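Local coordinates for CRISPR-associated protein CasA/Cse1 (PDB 4AN8), which forms part of the type I-E Cascade ribonucleoprotein complex, which probably protects the bacterium from viruses and plasmids through CRISPR adaptive immunity, at residues 50-55 with 161-166; 128-133 with 356-361. All coordinates share one frame; numbering follows the deposited sequence.

How the contacts relate
The two contacts are neighbours, with centres about 11 Å apart. Contact 1 is a buried crossing of helices 50-67 and 154-167. Contact 2 lies at the surface, where the loop 128-133 meets strand 354-364, an outermost strand of a three-stranded antiparallel sheet. Their segments alternate along the chain: 50-55, 128-133, 161-166, then 356-361. Pro50 packs on Ile358, and Glu53 pairs with Arg360, although the modelled separation of that salt bridge is doubtfully short. The Leu128 carbonyl also touches His164 CB. Helix pair, loop and sheet thus meet within the large domain that precedes the C-terminal four-helix bundle of Cse1.

Contact 1 (50-55 with 161-166); sequences PLEEAV and LLVHQA. With ACT (acetate ion), chain C.
Leu51 begins the contact by laying its side chain across that of Val163 at about a right angle. Its CB and CD1 both meet the same methyl, and Leu51 CB lies 3.8 Å from Val163 CG1. Beyond this pair, Leu51 also reaches Ile358 of the neighbouring sheet.

At Glu52 the backbone does much of the touching. Val163 CG2 sits 3.6 Å from Glu52 N, and the CG methylene of Glu52 passes the same methyl at an oblique angle. The CB of Glu52 points away from the other helix, and its extended chain takes the carboxylate off to Thr47, which binds OE1. The two helices cross almost perpendicularly, at 85°, with their axes 8.9 Å apart at closest approach. Such a steep crossing keeps the buried interface short. Its side-chain contacts are mostly apolar, and no hydrogen bond joins the segments.

Val55, one turn after Leu51, points into the partner helix and splits its two methyls. Val55 CG1 lies 3.4 Å from Ala166 CB, closer than usual for two carbons. With chi1 at -62°, CG1 lies anti to the carbonyl carbon and CG2 falls between the backbone N and that carbon. From there Val55 CG2 meets Leu162 CB at 3.8 Å. Val55 CG2 is also 3.9 Å from Val163 CG2. Phe167, next along helix 154-167, also packs on Val55 and on Leu51.

His164 points away from helix 50-67. Its ring edge faces an acetate ion, probably from the crystallisation liquor, and His164 ND1 makes weak hydrogen bonds to both acetate oxygens, 3.3 Å to OXT. His164 NE2 bonds to Tyr266.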
# COMPACT_ATOMS: atom_id res chain seq x y z
N PRO A 50 -5.27 2.28 6.57
CA PRO A 50 -4.73 2.24 5.20
C PRO A 50 -4.98 0.89 4.50
O PRO A 50 -5.02 0.85 3.26
CB PRO A 50 -3.23 2.50 5.39
CG PRO A 50 -3.11 3.14 6.81
CD PRO A 50 -4.23 2.52 7.59
N LEU A 51 -5.12 -0.19 5.27
CA LEU A 51 -5.41 -1.50 4.69
C LEU A 51 -6.85 -1.50 4.16
O LEU A 51 -7.11 -1.99 3.08
CB LEU A 51 -5.21 -2.63 5.71
CG LEU A 51 -3.84 -2.68 6.41
CD1 LEU A 51 -3.70 -3.99 7.21
CD2 LEU A 51 -2.65 -2.48 5.43
N GLU A 52 -7.77 -0.95 4.94
CA GLU A 52 -9.15 -0.79 4.51
C GLU A 52 -9.24 -0.00 3.22
O GLU A 52 -9.91 -0.41 2.28
CB GLU A 52 -9.99 -0.08 5.58
CG GLU A 52 -10.77 -1.01 6.46
CD GLU A 52 -11.67 -0.29 7.48
OE1 GLU A 52 -11.94 0.93 7.34
OE2 GLU A 52 -12.12 -0.95 8.44
N GLU A 53 -8.55 1.13 3.17
CA GLU A 53 -8.56 1.95 1.97
C GLU A 53 -8.05 1.14 0.77
O GLU A 53 -8.63 1.21 -0.32
CB GLU A 53 -7.68 3.18 2.19
CG GLU A 53 -7.64 4.16 1.02
CD GLU A 53 -6.82 5.42 1.37
OE1 GLU A 53 -6.42 5.55 2.54
OE2 GLU A 53 -6.55 6.26 0.48
N ALA A 54 -6.96 0.40 0.96
CA ALA A 54 -6.34 -0.34 -0.15
C ALA A 54 -7.32 -1.36 -0.73
O ALA A 54 -7.56 -1.36 -1.94
CB ALA A 54 -5.08 -1.04 0.30
N VAL A 55 -7.89 -2.18 0.14
CA VAL A 55 -8.76 -3.26 -0.33
C VAL A 55 -10.10 -2.78 -0.85
O VAL A 55 -10.63 -3.37 -1.79
CB VAL A 55 -9.01 -4.37 0.72
CG1 VAL A 55 -7.74 -5.04 1.07
CG2 VAL A 55 -9.73 -3.83 1.96
N LEU A 161 -13.06 -8.62 6.95
CA LEU A 161 -12.90 -9.76 6.06
C LEU A 161 -11.99 -9.40 4.89
O LEU A 161 -11.03 -10.09 4.59
CB LEU A 161 -14.26 -10.22 5.54
CG LEU A 161 -14.25 -11.32 4.47
CD1 LEU A 161 -13.50 -12.58 4.94
CD2 LEU A 161 -15.70 -11.66 4.03
N LEU A 162 -12.30 -8.29 4.23
CA LEU A 162 -11.60 -7.88 3.03
C LEU A 162 -10.15 -7.59 3.36
O LEU A 162 -9.26 -7.97 2.63
CB LEU A 162 -12.21 -6.61 2.47
CG LEU A 162 -13.19 -6.73 1.33
CD1 LEU A 162 -13.41 -5.29 0.79
CD2 LEU A 162 -12.64 -7.64 0.23
N VAL A 163 -9.92 -6.91 4.47
CA VAL A 163 -8.55 -6.61 4.83
C VAL A 163 -7.79 -7.92 5.02
O VAL A 163 -6.69 -8.09 4.50
CB VAL A 163 -8.47 -5.73 6.10
CG1 VAL A 163 -7.04 -5.78 6.69
CG2 VAL A 163 -8.95 -4.29 5.78
N HIS A 164 -8.38 -8.85 5.77
CA HIS A 164 -7.66 -10.08 6.11
C HIS A 164 -7.27 -10.89 4.89
O HIS A 164 -6.19 -11.45 4.85
CB HIS A 164 -8.49 -10.93 7.08
CG HIS A 164 -7.75 -12.09 7.67
ND1 HIS A 164 -6.67 -11.94 8.51
CD2 HIS A 164 -7.94 -13.43 7.55
CE1 HIS A 164 -6.22 -13.12 8.88
NE2 HIS A 164 -6.97 -14.05 8.30
N GLN A 165 -8.16 -10.95 3.90
CA GLN A 165 -7.91 -11.72 2.67
C GLN A 165 -6.78 -11.14 1.82
O GLN A 165 -6.16 -11.86 1.01
CB GLN A 165 -9.19 -11.84 1.82
CG GLN A 165 -10.34 -12.59 2.49
CD GLN A 165 -10.03 -14.07 2.70
OE1 GLN A 165 -8.88 -14.45 2.87
NE2 GLN A 165 -11.05 -14.91 2.65
N ALA A 166 -6.52 -9.83 1.95
CA ALA A 166 -5.47 -9.23 1.14
C ALA A 166 -4.14 -9.19 1.89
O ALA A 166 -3.07 -9.35 1.29
CB ALA A 166 -5.87 -7.83 0.67
C ACT C . -4.39 -8.95 9.21
O ACT C . -5.54 -8.66 8.75
OXT ACT C . -4.30 -10.04 9.86
CH3 ACT C . -3.19 -8.03 8.99

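Contact 2 (128-133 with 356-361); sequences LLPELA and LDIRRE
Leu132, with the most surface buried, sets its CD1 methyl on the strand backbone at Asp357. Leu132 CD1 lies 3.5 Å from Asp357 CA. Leu132 CD1 is also 3.9 Å from Leu356 C. With CG anti to the carbonyl carbon (chi1 -77°), the Leu132 branch carries CD1 over the strand.

Ile358 is the second main residue. It points toward the loop. The Ile358 and Pro130 side chains cross at about a right angle, with the end methyl CD1 against the ring carbons CB and CG. Ile358 CD1 is 3.4 Å from Pro130 CB and 3.5 Å from Pro130 CG, both tight for carbon pairs. Leu132 CD1 adds a looser touch to Ile358 CD1 at 4.1 Å. Ile358 is flanked by helix 50-67 as well as by the loop.

The nearest atoms of Leu356 are those of its backbone, C and CA; its side chain starts away from the loop. Leu356 and Asp357 together face Val349 of strand 342-351, a classic beta bulge in this antiparallel pair. No hydrogen bond links the two segments, but backbone bonding between Ala133 and Val355 ties the loop to the strand just before Leu356. Ala133 itself is poorly ordered, and residues 134-147 after it are not modelled.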
# COMPACT_ATOMS: atom_id res chain seq x y z
N LEU A 128 -9.30 -11.25 12.35
CA LEU A 128 -9.29 -10.67 11.02
C LEU A 128 -8.48 -9.39 10.96
O LEU A 128 -8.08 -8.96 9.87
CB LEU A 128 -10.71 -10.35 10.58
CG LEU A 128 -11.63 -11.56 10.39
CD1 LEU A 128 -13.04 -11.07 10.05
CD2 LEU A 128 -11.09 -12.52 9.32
N LEU A 129 -8.24 -8.79 12.12
CA LEU A 129 -7.61 -7.48 12.19
C LEU A 129 -6.12 -7.57 12.48
O LEU A 129 -5.65 -8.48 13.16
CB LEU A 129 -8.26 -6.62 13.27
CG LEU A 129 -9.74 -6.31 13.16
CD1 LEU A 129 -10.20 -5.63 14.42
CD2 LEU A 129 -10.02 -5.46 11.94
N PRO A 130 -5.35 -6.60 11.96
CA PRO A 130 -3.92 -6.55 12.25
C PRO A 130 -3.67 -6.35 13.74
O PRO A 130 -4.31 -5.50 14.35
CB PRO A 130 -3.45 -5.31 11.46
CG PRO A 130 -4.69 -4.49 11.29
CD PRO A 130 -5.80 -5.49 11.12
N GLU A 131 -2.77 -7.16 14.29
CA GLU A 131 -2.31 -7.02 15.67
C GLU A 131 -0.96 -6.35 15.63
O GLU A 131 0.05 -7.00 15.32
CB GLU A 131 -2.15 -8.38 16.33
CG GLU A 131 -3.42 -9.00 16.83
CD GLU A 131 -3.25 -10.47 17.15
OE1 GLU A 131 -2.14 -10.99 16.94
OE2 GLU A 131 -4.23 -11.11 17.59
N LEU A 132 -0.93 -5.06 15.92
CA LEU A 132 0.32 -4.31 15.90
C LEU A 132 1.28 -4.82 16.99
O LEU A 132 0.93 -4.85 18.17
CB LEU A 132 0.05 -2.81 16.04
CG LEU A 132 -0.46 -2.10 14.78
CD1 LEU A 132 0.27 -2.58 13.54
CD2 LEU A 132 -1.98 -2.23 14.61
N ALA A 133 2.48 -5.22 16.56
CA ALA A 133 3.47 -5.81 17.46
C ALA A 133 2.97 -7.13 18.05
O ALA A 133 2.69 -8.09 17.33
CB ALA A 133 3.86 -4.84 18.56
N LEU A 356 4.35 -5.09 12.18
CA LEU A 356 4.89 -4.07 13.08
C LEU A 356 4.13 -2.76 13.04
O LEU A 356 4.14 -1.98 14.01
CB LEU A 356 6.36 -3.77 12.77
CG LEU A 356 7.33 -4.94 12.84
CD1 LEU A 356 8.73 -4.47 12.50
CD2 LEU A 356 7.29 -5.59 14.23
N ASP A 357 3.50 -2.48 11.91
CA ASP A 357 2.94 -1.15 11.69
C ASP A 357 2.15 -1.12 10.39
O ASP A 357 2.33 -1.96 9.51
CB ASP A 357 4.07 -0.10 11.65
CG ASP A 357 3.57 1.33 11.87
OD1 ASP A 357 2.52 1.52 12.52
OD2 ASP A 357 4.26 2.27 11.41
N ILE A 358 1.29 -0.12 10.29
CA ILE A 358 0.45 0.07 9.13
C ILE A 358 0.56 1.53 8.74
O ILE A 358 0.45 2.41 9.59
CB ILE A 358 -0.97 -0.40 9.48
CG1 ILE A 358 -1.02 -1.91 9.38
CG2 ILE A 358 -1.99 0.19 8.60
CD1 ILE A 358 -2.07 -2.51 10.23
N ARG A 359 0.83 1.81 7.47
CA ARG A 359 1.19 3.16 7.07
C ARG A 359 0.48 3.64 5.82
O ARG A 359 0.26 2.86 4.88
CB ARG A 359 2.70 3.28 6.89
CG ARG A 359 3.41 3.73 8.15
CD ARG A 359 4.89 3.40 8.17
NE ARG A 359 5.64 3.94 7.03
CZ ARG A 359 6.90 3.61 6.77
NH1 ARG A 359 7.54 2.77 7.58
NH2 ARG A 359 7.53 4.13 5.72
N ARG A 360 0.15 4.93 5.83
CA ARG A 360 -0.37 5.66 4.69
C ARG A 360 0.61 6.80 4.36
O ARG A 360 0.84 7.69 5.18
CB ARG A 360 -1.76 6.23 5.00
CG ARG A 360 -2.28 7.28 4.01
CD ARG A 360 -3.83 7.31 3.91
NE ARG A 360 -4.45 7.07 5.21
CZ ARG A 360 -5.46 6.23 5.45
NH1 ARG A 360 -6.02 5.53 4.49
NH2 ARG A 360 -5.91 6.10 6.68
N GLU A 361 1.21 6.76 3.18
CA GLU A 361 2.05 7.89 2.78
C GLU A 361 1.49 8.64 1.57
O GLU A 361 0.91 8.05 0.68
CB GLU A 361 3.49 7.45 2.57
CG GLU A 361 4.30 7.71 3.79
CD GLU A 361 5.43 6.74 3.96
OE1 GLU A 361 6.16 6.49 2.96
OE2 GLU A 361 5.59 6.23 5.10